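Local structure of hypothetical conserved protein (Geobacillus kaustophilus, 2QYH) at residues N66-V71 with Y78-R83; K19-S24 with K55-D60; H95-P100 with E156-N161. The protein is of unknown function but belongs to the haloacid dehalogenase-like hydrolases and is probably a magnesium-dependent phosphatase. One frame throughout, in Å; residues are numbered along the deposited sequence.

Contact 1 of 3, residues N66-V71 with Y78-R83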
loop_
_atom_site.group_PDB
_atom_site.type_symbol
_atom_site.label_atom_id
_atom_site.label_comp_id
_atom_site.label_asym_id
_atom_site.label_seq_id
_atom_site.Cartn_x
_atom_site.Cartn_y
_atom_site.Cartn_z
ATOM N N ASN D 66 3.185 -13.163 -11.881
ATOM C CA ASN D 66 2.680 -14.301 -12.651
ATOM C C ASN D 66 3.500 -15.570 -12.454
ATOM O O ASN D 66 3.778 -16.283 -13.414
ATOM C CB ASN D 66 2.643 -13.989 -14.150
ATOM C CG ASN D 66 1.742 -12.823 -14.485
ATOM O OD1 ASN D 66 2.179 -11.675 -14.485
ATOM N ND2 ASN D 66 0.472 -13.108 -14.761
ATOM N N GLY D 67 3.902 -15.827 -11.213
ATOM C CA GLY D 67 4.650 -17.029 -10.904
ATOM C C GLY D 67 6.163 -16.944 -10.794
ATOM O O GLY D 67 6.786 -17.895 -10.335
ATOM N N GLN D 68 6.764 -15.825 -11.185
ATOM C CA GLN D 68 8.219 -15.704 -11.141
ATOM C C GLN D 68 8.861 -15.352 -9.805
ATOM O O GLN D 68 10.084 -15.375 -9.690
ATOM C CB GLN D 68 8.685 -14.721 -12.214
ATOM C CG GLN D 68 8.826 -15.382 -13.574
ATOM C CD GLN D 68 7.592 -16.166 -13.960
ATOM O OE1 GLN D 68 6.580 -15.595 -14.353
ATOM N NE2 GLN D 68 7.664 -17.481 -13.833
ATOM N N TYR D 69 8.045 -15.038 -8.803
ATOM C CA TYR D 69 8.538 -14.695 -7.471
ATOM C C TYR D 69 7.493 -15.165 -6.457
ATOM O O TYR D 69 6.424 -14.569 -6.336
ATOM C CB TYR D 69 8.739 -13.186 -7.352
ATOM C CG TYR D 69 9.488 -12.760 -6.114
ATOM C CD1 TYR D 69 10.854 -13.016 -5.975
ATOM C CD2 TYR D 69 8.836 -12.100 -5.083
ATOM C CE1 TYR D 69 11.551 -12.619 -4.827
ATOM C CE2 TYR D 69 9.515 -11.701 -3.936
ATOM C CZ TYR D 69 10.870 -11.962 -3.812
ATOM O OH TYR D 69 11.525 -11.562 -2.666
ATOM N N VAL D 70 7.813 -16.240 -5.742
ATOM C CA VAL D 70 6.895 -16.830 -4.779
ATOM C C VAL D 70 7.440 -16.800 -3.361
ATOM O O VAL D 70 8.532 -17.295 -3.097
ATOM C CB VAL D 70 6.603 -18.286 -5.168
ATOM C CG1 VAL D 70 5.529 -18.877 -4.255
ATOM C CG2 VAL D 70 6.190 -18.346 -6.634
ATOM N N VAL D 71 6.662 -16.238 -2.443
ATOM C CA VAL D 71 7.082 -16.125 -1.051
ATOM C C VAL D 71 6.175 -16.901 -0.096
ATOM O O VAL D 71 4.956 -16.893 -0.244
ATOM C CB VAL D 71 7.086 -14.634 -0.606
ATOM C CG1 VAL D 71 7.525 -14.525 0.847
ATOM C CG2 VAL D 71 7.987 -13.816 -1.511
ATOM N N TYR D 78 10.518 -19.581 -4.211
ATOM C CA TYR D 78 10.905 -19.866 -5.579
ATOM C C TYR D 78 11.034 -18.567 -6.352
ATOM O O TYR D 78 10.229 -17.655 -6.178
ATOM C CB TYR D 78 9.853 -20.765 -6.237
ATOM C CG TYR D 78 10.020 -20.923 -7.728
ATOM C CD1 TYR D 78 9.402 -20.048 -8.619
ATOM C CD2 TYR D 78 10.857 -21.907 -8.246
ATOM C CE1 TYR D 78 9.623 -20.153 -9.989
ATOM C CE2 TYR D 78 11.085 -22.017 -9.610
ATOM C CZ TYR D 78 10.473 -21.142 -10.476
ATOM O OH TYR D 78 10.738 -21.247 -11.829
ATOM N N LYS D 79 12.056 -18.468 -7.189
ATOM C CA LYS D 79 12.226 -17.269 -7.991
ATOM C C LYS D 79 12.902 -17.563 -9.315
ATOM O O LYS D 79 13.935 -18.222 -9.376
ATOM C CB LYS D 79 12.983 -16.186 -7.217
ATOM C CG LYS D 79 14.253 -16.621 -6.539
ATOM C CD LYS D 79 14.857 -15.455 -5.772
ATOM C CE LYS D 79 16.070 -15.886 -4.957
ATOM N NZ LYS D 79 17.122 -16.479 -5.828
ATOM N N GLN D 80 12.284 -17.072 -10.381
ATOM C CA GLN D 80 12.773 -17.265 -11.731
ATOM C C GLN D 80 12.972 -15.914 -12.427
ATOM O O GLN D 80 12.034 -15.347 -12.986
ATOM C CB GLN D 80 11.766 -18.105 -12.514
ATOM C CG GLN D 80 12.221 -18.542 -13.889
ATOM C CD GLN D 80 11.053 -18.971 -14.768
ATOM O OE1 GLN D 80 10.137 -19.671 -14.317
ATOM N NE2 GLN D 80 11.082 -18.556 -16.032
ATOM N N PRO D 81 14.196 -15.372 -12.379
ATOM C CA PRO D 81 14.477 -14.087 -13.024
ATOM C C PRO D 81 14.398 -14.257 -14.532
ATOM O O PRO D 81 14.482 -15.376 -15.045
ATOM C CB PRO D 81 15.913 -13.782 -12.598
ATOM C CG PRO D 81 16.083 -14.540 -11.331
ATOM C CD PRO D 81 15.355 -15.830 -11.594
ATOM N N LEU D 82 14.224 -13.146 -15.236
ATOM C CA LEU D 82 14.195 -13.157 -16.692
ATOM C C LEU D 82 15.655 -13.353 -17.106
ATOM O O LEU D 82 16.558 -12.885 -16.408
ATOM C CB LEU D 82 13.686 -11.811 -17.206
ATOM C CG LEU D 82 12.286 -11.707 -17.811
ATOM C CD1 LEU D 82 11.316 -12.696 -17.168
ATOM C CD2 LEU D 82 11.806 -10.266 -17.649
ATOM N N ARG D 83 15.894 -14.054 -18.214
ATOM C CA ARG D 83 17.265 -14.273 -18.696
ATOM C C ARG D 83 17.895 -12.933 -19.062
ATOM O O ARG D 83 17.482 -12.296 -20.036
ATOM C CB ARG D 83 17.259 -15.188 -19.922
ATOM C CG ARG D 83 16.847 -16.614 -19.614
ATOM C CD ARG D 83 16.687 -17.436 -20.878
ATOM N NE ARG D 83 17.873 -17.375 -21.727
ATOM C CZ ARG D 83 17.950 -17.928 -22.934
ATOM N NH1 ARG D 83 16.910 -18.586 -23.431
ATOM N NH2 ARG D 83 19.063 -17.816 -23.647
#

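Contact 2 of 3, residues K19-S24 with K55-D60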
loop_
_atom_site.group_PDB
_atom_site.type_symbol
_atom_site.label_atom_id
_atom_site.label_comp_id
_atom_site.label_asym_id
_atom_site.label_seq_id
_atom_site.Cartn_x
_atom_site.Cartn_y
_atom_site.Cartn_z
ATOM N N LYS D 19 -12.400 -0.839 -4.779
ATOM C CA LYS D 19 -11.074 -1.124 -4.226
ATOM C C LYS D 19 -11.153 -1.192 -2.708
ATOM O O LYS D 19 -10.173 -0.934 -2.006
ATOM C CB LYS D 19 -10.083 -0.022 -4.622
ATOM C CG LYS D 19 -9.268 -0.283 -5.880
ATOM C CD LYS D 19 -10.109 -0.567 -7.102
ATOM C CE LYS D 19 -9.199 -0.669 -8.314
ATOM N NZ LYS D 19 -9.942 -1.066 -9.532
ATOM N N GLN D 20 -12.328 -1.544 -2.208
ATOM C CA GLN D 20 -12.546 -1.605 -0.778
ATOM C C GLN D 20 -12.462 -3.028 -0.254
ATOM O O GLN D 20 -12.904 -3.975 -0.907
ATOM C CB GLN D 20 -13.912 -0.992 -0.426
ATOM C CG GLN D 20 -14.076 0.484 -0.823
ATOM C CD GLN D 20 -13.068 1.406 -0.139
ATOM O OE1 GLN D 20 -13.036 1.514 1.091
ATOM N NE2 GLN D 20 -12.245 2.072 -0.938
ATOM N N LEU D 21 -11.885 -3.171 0.935
ATOM C CA LEU D 21 -11.737 -4.475 1.557
ATOM C C LEU D 21 -12.919 -4.756 2.478
ATOM O O LEU D 21 -13.082 -4.114 3.516
ATOM C CB LEU D 21 -10.434 -4.513 2.340
ATOM C CG LEU D 21 -10.145 -5.824 3.047
ATOM C CD1 LEU D 21 -10.018 -6.956 2.048
ATOM C CD2 LEU D 21 -8.873 -5.666 3.810
ATOM N N PRO D 22 -13.767 -5.720 2.111
ATOM C CA PRO D 22 -14.922 -6.031 2.959
ATOM C C PRO D 22 -14.530 -6.496 4.367
ATOM O O PRO D 22 -13.574 -7.261 4.535
ATOM C CB PRO D 22 -15.638 -7.133 2.178
ATOM C CG PRO D 22 -15.249 -6.869 0.761
ATOM C CD PRO D 22 -13.785 -6.525 0.880
ATOM N N LEU D 23 -15.272 -6.034 5.368
ATOM C CA LEU D 23 -15.037 -6.415 6.757
ATOM C C LEU D 23 -15.059 -7.940 6.954
ATOM O O LEU D 23 -14.226 -8.496 7.682
ATOM C CB LEU D 23 -16.103 -5.773 7.651
ATOM C CG LEU D 23 -15.800 -4.513 8.479
ATOM C CD1 LEU D 23 -14.814 -3.591 7.790
ATOM C CD2 LEU D 23 -17.111 -3.802 8.741
ATOM N N SER D 24 -16.001 -8.617 6.301
ATOM C CA SER D 24 -16.120 -10.069 6.440
ATOM C C SER D 24 -14.967 -10.855 5.814
ATOM O O SER D 24 -14.765 -12.026 6.140
ATOM C CB SER D 24 -17.458 -10.559 5.868
ATOM O OG SER D 24 -17.551 -10.316 4.480
ATOM N N LYS D 55 -0.393 -6.142 4.293
ATOM C CA LYS D 55 -0.307 -5.689 5.669
ATOM C C LYS D 55 -1.700 -5.617 6.292
ATOM O O LYS D 55 -1.882 -5.940 7.467
ATOM C CB LYS D 55 0.413 -4.333 5.738
ATOM C CG LYS D 55 1.931 -4.484 5.636
ATOM C CD LYS D 55 2.722 -3.214 5.974
ATOM C CE LYS D 55 2.819 -2.242 4.795
ATOM N NZ LYS D 55 3.835 -1.154 5.012
ATOM N N GLN D 56 -2.684 -5.221 5.495
ATOM C CA GLN D 56 -4.050 -5.120 5.975
ATOM C C GLN D 56 -4.604 -6.475 6.423
ATOM O O GLN D 56 -5.256 -6.577 7.466
ATOM C CB GLN D 56 -4.950 -4.534 4.883
ATOM C CG GLN D 56 -4.935 -3.026 4.783
ATOM C CD GLN D 56 -5.765 -2.523 3.619
ATOM O OE1 GLN D 56 -5.338 -2.578 2.470
ATOM N NE2 GLN D 56 -6.965 -2.040 3.912
ATOM N N LEU D 57 -4.343 -7.508 5.629
ATOM C CA LEU D 57 -4.828 -8.849 5.922
ATOM C C LEU D 57 -3.800 -9.739 6.615
ATOM O O LEU D 57 -4.085 -10.896 6.927
ATOM C CB LEU D 57 -5.285 -9.525 4.627
ATOM C CG LEU D 57 -6.513 -8.920 3.939
ATOM C CD1 LEU D 57 -6.761 -9.607 2.605
ATOM C CD2 LEU D 57 -7.723 -9.077 4.851
ATOM N N GLY D 58 -2.609 -9.205 6.855
ATOM C CA GLY D 58 -1.574 -9.993 7.488
ATOM C C GLY D 58 -1.232 -11.207 6.638
ATOM O O GLY D 58 -1.043 -12.310 7.152
ATOM N N ILE D 59 -1.161 -11.010 5.328
ATOM C CA ILE D 59 -0.836 -12.088 4.411
ATOM C C ILE D 59 0.624 -11.942 3.999
ATOM O O ILE D 59 0.996 -10.961 3.360
ATOM C CB ILE D 59 -1.743 -12.024 3.162
ATOM C CG1 ILE D 59 -3.192 -12.333 3.564
ATOM C CG2 ILE D 59 -1.240 -12.977 2.092
ATOM C CD1 ILE D 59 -4.216 -12.168 2.441
ATOM N N ASP D 60 1.460 -12.903 4.368
ATOM C CA ASP D 60 2.868 -12.811 4.010
ATOM C C ASP D 60 3.331 -13.973 3.123
ATOM O O ASP D 60 4.514 -14.301 3.071
ATOM C CB ASP D 60 3.724 -12.714 5.275
ATOM C CG ASP D 60 3.655 -13.966 6.123
ATOM O OD1 ASP D 60 2.789 -14.834 5.848
ATOM O OD2 ASP D 60 4.468 -14.081 7.070
#

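Contact 3 of 3, residues H95-P100 with E156-N161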
loop_
_atom_site.group_PDB
_atom_site.type_symbol
_atom_site.label_atom_id
_atom_site.label_comp_id
_atom_site.label_asym_id
_atom_site.label_seq_id
_atom_site.Cartn_x
_atom_site.Cartn_y
_atom_site.Cartn_z
ATOM N N HIS D 95 14.770 -0.324 -28.184
ATOM C CA HIS D 95 15.287 1.042 -28.151
ATOM C C HIS D 95 15.464 1.570 -29.578
ATOM O O HIS D 95 15.291 2.763 -29.839
ATOM C CB HIS D 95 16.627 1.073 -27.406
ATOM C CG HIS D 95 17.281 2.420 -27.389
ATOM N ND1 HIS D 95 17.765 3.027 -28.529
ATOM C CD2 HIS D 95 17.524 3.281 -26.373
ATOM C CE1 HIS D 95 18.280 4.202 -28.215
ATOM N NE2 HIS D 95 18.148 4.381 -26.914
ATOM N N LYS D 96 15.805 0.668 -30.496
ATOM C CA LYS D 96 15.994 1.024 -31.894
ATOM C C LYS D 96 14.696 1.552 -32.492
ATOM O O LYS D 96 14.715 2.396 -33.388
ATOM C CB LYS D 96 16.462 -0.189 -32.697
ATOM C CG LYS D 96 17.781 -0.780 -32.229
ATOM C CD LYS D 96 18.204 -1.936 -33.128
ATOM C CE LYS D 96 19.394 -2.692 -32.551
ATOM N NZ LYS D 96 20.573 -1.813 -32.313
ATOM N N ASN D 97 13.566 1.058 -31.998
ATOM C CA ASN D 97 12.272 1.506 -32.504
ATOM C C ASN D 97 11.631 2.589 -31.638
ATOM O O ASN D 97 10.481 2.958 -31.856
ATOM C CB ASN D 97 11.315 0.320 -32.630
ATOM C CG ASN D 97 11.791 -0.704 -33.632
ATOM O OD1 ASN D 97 12.194 -0.354 -34.740
ATOM N ND2 ASN D 97 11.742 -1.978 -33.255
ATOM N N GLY D 98 12.381 3.092 -30.663
ATOM C CA GLY D 98 11.864 4.126 -29.784
ATOM C C GLY D 98 10.855 3.605 -28.773
ATOM O O GLY D 98 10.076 4.368 -28.199
ATOM N N HIS D 99 10.861 2.295 -28.563
ATOM C CA HIS D 99 9.981 1.684 -27.580
ATOM C C HIS D 99 10.757 1.473 -26.285
ATOM O O HIS D 99 11.773 0.778 -26.261
ATOM C CB HIS D 99 9.457 0.361 -28.098
ATOM C CG HIS D 99 8.680 0.495 -29.369
ATOM N ND1 HIS D 99 8.932 -0.276 -30.484
ATOM C CD2 HIS D 99 7.652 1.312 -29.706
ATOM C CE1 HIS D 99 8.094 0.056 -31.449
ATOM N NE2 HIS D 99 7.306 1.016 -31.004
ATOM N N PRO D 100 10.298 2.091 -25.187
ATOM C CA PRO D 100 11.011 1.917 -23.919
ATOM C C PRO D 100 10.476 0.712 -23.159
ATOM O O PRO D 100 9.443 0.129 -23.521
ATOM C CB PRO D 100 10.721 3.219 -23.193
ATOM C CG PRO D 100 9.276 3.455 -23.566
ATOM C CD PRO D 100 9.231 3.103 -25.061
ATOM N N GLU D 156 4.271 -7.555 -33.135
ATOM C CA GLU D 156 4.621 -8.721 -33.960
ATOM C C GLU D 156 6.108 -9.115 -33.936
ATOM O O GLU D 156 6.452 -10.241 -33.571
ATOM C CB GLU D 156 4.174 -8.496 -35.410
ATOM C CG GLU D 156 4.673 -9.551 -36.399
ATOM C CD GLU D 156 4.075 -10.924 -36.155
ATOM O OE1 GLU D 156 4.155 -11.415 -35.011
ATOM O OE2 GLU D 156 3.530 -11.518 -37.111
ATOM N N PRO D 157 7.008 -8.193 -34.329
ATOM C CA PRO D 157 8.447 -8.484 -34.340
ATOM C C PRO D 157 8.960 -9.038 -33.013
ATOM O O PRO D 157 9.555 -10.112 -32.971
ATOM C CB PRO D 157 9.068 -7.130 -34.674
ATOM C CG PRO D 157 8.023 -6.497 -35.538
ATOM C CD PRO D 157 6.753 -6.816 -34.794
ATOM N N TYR D 158 8.726 -8.291 -31.936
ATOM C CA TYR D 158 9.155 -8.686 -30.593
ATOM C C TYR D 158 8.652 -10.081 -30.252
ATOM O O TYR D 158 9.416 -10.937 -29.802
ATOM C CB TYR D 158 8.623 -7.687 -29.566
ATOM C CG TYR D 158 9.111 -6.278 -29.784
ATOM C CD1 TYR D 158 10.462 -5.967 -29.668
ATOM C CD2 TYR D 158 8.222 -5.253 -30.111
ATOM C CE1 TYR D 158 10.922 -4.668 -29.872
ATOM C CE2 TYR D 158 8.670 -3.949 -30.319
ATOM C CZ TYR D 158 10.021 -3.667 -30.197
ATOM O OH TYR D 158 10.476 -2.387 -30.396
ATOM N N VAL D 159 7.358 -10.295 -30.466
ATOM C CA VAL D 159 6.733 -11.583 -30.209
ATOM C C VAL D 159 7.493 -12.668 -30.964
ATOM O O VAL D 159 7.840 -13.707 -30.400
ATOM C CB VAL D 159 5.254 -11.589 -30.691
ATOM C CG1 VAL D 159 4.653 -12.981 -30.539
ATOM C CG2 VAL D 159 4.439 -10.569 -29.903
ATOM N N ARG D 160 7.754 -12.396 -32.243
ATOM C CA ARG D 160 8.450 -13.299 -33.157
ATOM C C ARG D 160 9.938 -13.503 -32.865
ATOM O O ARG D 160 10.434 -14.630 -32.915
ATOM C CB ARG D 160 8.309 -12.777 -34.586
ATOM C CG ARG D 160 8.036 -13.832 -35.638
ATOM C CD ARG D 160 6.554 -14.156 -35.703
ATOM N NE ARG D 160 6.121 -15.027 -34.616
ATOM C CZ ARG D 160 4.853 -15.183 -34.247
ATOM N NH1 ARG D 160 3.888 -14.519 -34.873
ATOM N NH2 ARG D 160 4.549 -16.014 -33.262
ATOM N N ASN D 161 10.653 -12.420 -32.570
ATOM C CA ASN D 161 12.085 -12.514 -32.312
ATOM C C ASN D 161 12.460 -12.975 -30.916
ATOM O O ASN D 161 13.621 -13.293 -30.662
ATOM C CB ASN D 161 12.774 -11.172 -32.576
ATOM C CG ASN D 161 12.573 -10.680 -33.997
ATOM O OD1 ASN D 161 12.536 -11.470 -34.944
ATOM N ND2 ASN D 161 12.455 -9.366 -34.153
#

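Contact 1 of 3, residues N66-V71 with Y78-R83
V70 and Y78 face each other across a beta hairpin, strands 69-72 and 75-79, at one margin of the core sheet of this haloacid dehalogenase-like fold. Their side chains leave the sheet on one face and meet at a slant: CG2 of V70 reaches the edge of the Y78 ring at CD1, 4.1 Å away. With CG anti to the backbone N (chi1 170°), the Y78 ring runs forward along its own strand toward Q80, and its edge meets the carbonyl of G67, CE1 to O 3.6 Å. M191 and M190 of helix 184-195 touch V70 and Y78 respectively, so valine and a largely apolar tyrosine suit this face. On the other face Y69 and K79 lie side by side, K79 CB 4.0 Å from Y69 CD1, while the rest of the lysine chain turns from the tyrosine, as suits a charged group. V70 and Y78 form an antiparallel hydrogen-bonded pair, V70 N donating to Y78 O (2.8 Å) and Y78 N to V70 O (3.2 Å). A hydrogen bond from Q80 N to Q68 O (2.9 Å) extends the pairing beyond the strands. G67 adopts backbone angles at which a beta carbon would collide with the carbonyl oxygen of N66, which glycine avoids. Q68 and Q80 run alongside each other, amide planes 62° apart, and Y78 OH donates to Q80 OE1 at 3.0 Å, tilted 18° from that amide's plane.

Contact 2 of 3, residues K19-S24 with K55-D60
The amide nitrogen NE2 of Q56 is hydrogen-bonded to the backbone O of K127 in the second subunit, and on its own chain it lies 4.1 Å from the methyl CD2 of L21. Q56 thus stands at the seam between the apolar filling of one chain and the dimer partner, whose F128 packs on it. Deeper in, L21 meets L57 methyl to methyl, CD2 to CD2 at 3.7 Å, the side chains slanting past each other. L21 CG lies anti to its own N (chi1 180°), which sets it beside the carbonyl carbon and brings both methyls up to L57, CD1 lying 4.2 Å from L57 CD2. I26 of helix 23-34 touches both leucines, and L15 and L14 add to the cluster from the loop after strand 5-8. The arrangement belongs to two successive beta-alpha-beta crossovers of the Rossmann-like core: P22 is the N-cap of helix 23-34 in the first, and L57 ends helix 51-57 in the second. G58 then turns the chain out of the helix with a positive phi, which a residue lacking a side chain adopts easily. I59 packs against V39 and I41 of strand 38-42. Since the leucines meet through methyl groups and the methine CG of L57, the contact depends on shape and exclusion of water, while directional bonds at its margin, such as that of Q56, run to the second subunit.

Contact 3 of 3, residues H95-P100 with E156-N161
Starting at CB, the side chain of Y158 heads from helix 156-161 straight for N97 and H99. Its CG is anti to the carbonyl carbon (chi1 -60°), and the ring passes L90 and A94 of helix 84-96, whose apolar surface suits an aromatic body. Near the tip CE2 comes 3.7 Å from H99 ND1, and CZ lies 3.9 Å from N97 ND2. The hydroxyl itself is gripped twice. H99 ND1 and Y158 OH share a hydrogen bond of 2.6 Å, the OH lying in the imidazole plane and ND1 at the edge of the tyrosine ring, although the two ring planes stand 75° apart. From the other partner, N97 ND2 donates to Y158 OH at 3.2 Å; the bond is nearly straight at 169°, with the oxygen in the amide plane. Both partners sit in the turn that follows helix 84-96, whose end is closed by a Schellman motif with G98 as its C-prime residue, a positive-phi place that glycine takes readily: G98 N bonds to H95 O (3.0 Å) and H99 N to A94 O. A phenylalanine in place of Y158 would probably keep the packing on L90 and A94 but leave H99 ND1 and N97 ND2 without this shared partner. The imidazole has further fixings, NE2 being hydrogen-bonded to E154 OE2, while the carbonyl O of N97 sits over the centre of one ring face, 3.7 Å above it.

Overall arrangement
Contacts 1 and 2 both belong to the mixed-sheet core and meet where V71 CG1 packs on D60 O (3.7 Å). Contact 3 lies in the other lobe, with the five-stranded antiparallel sheet, about 39 Å from contact 2 between centres. Contact 1 is partly buried and bound chiefly by backbone pairing; its 78-83 segment leads to helix 84-96, whose end reappears in contact 3. Contact 2 joins helical crossovers through buried leucines beside the dimer partner. Contact 3 ties helix 156-161 to the turn after helix 84-96 through a tyrosine hydroxyl; its tyrosine and histidine are buried, though about 24 Å separates its centre from the chain's (contact 1, 11 Å), and N97 is exposed.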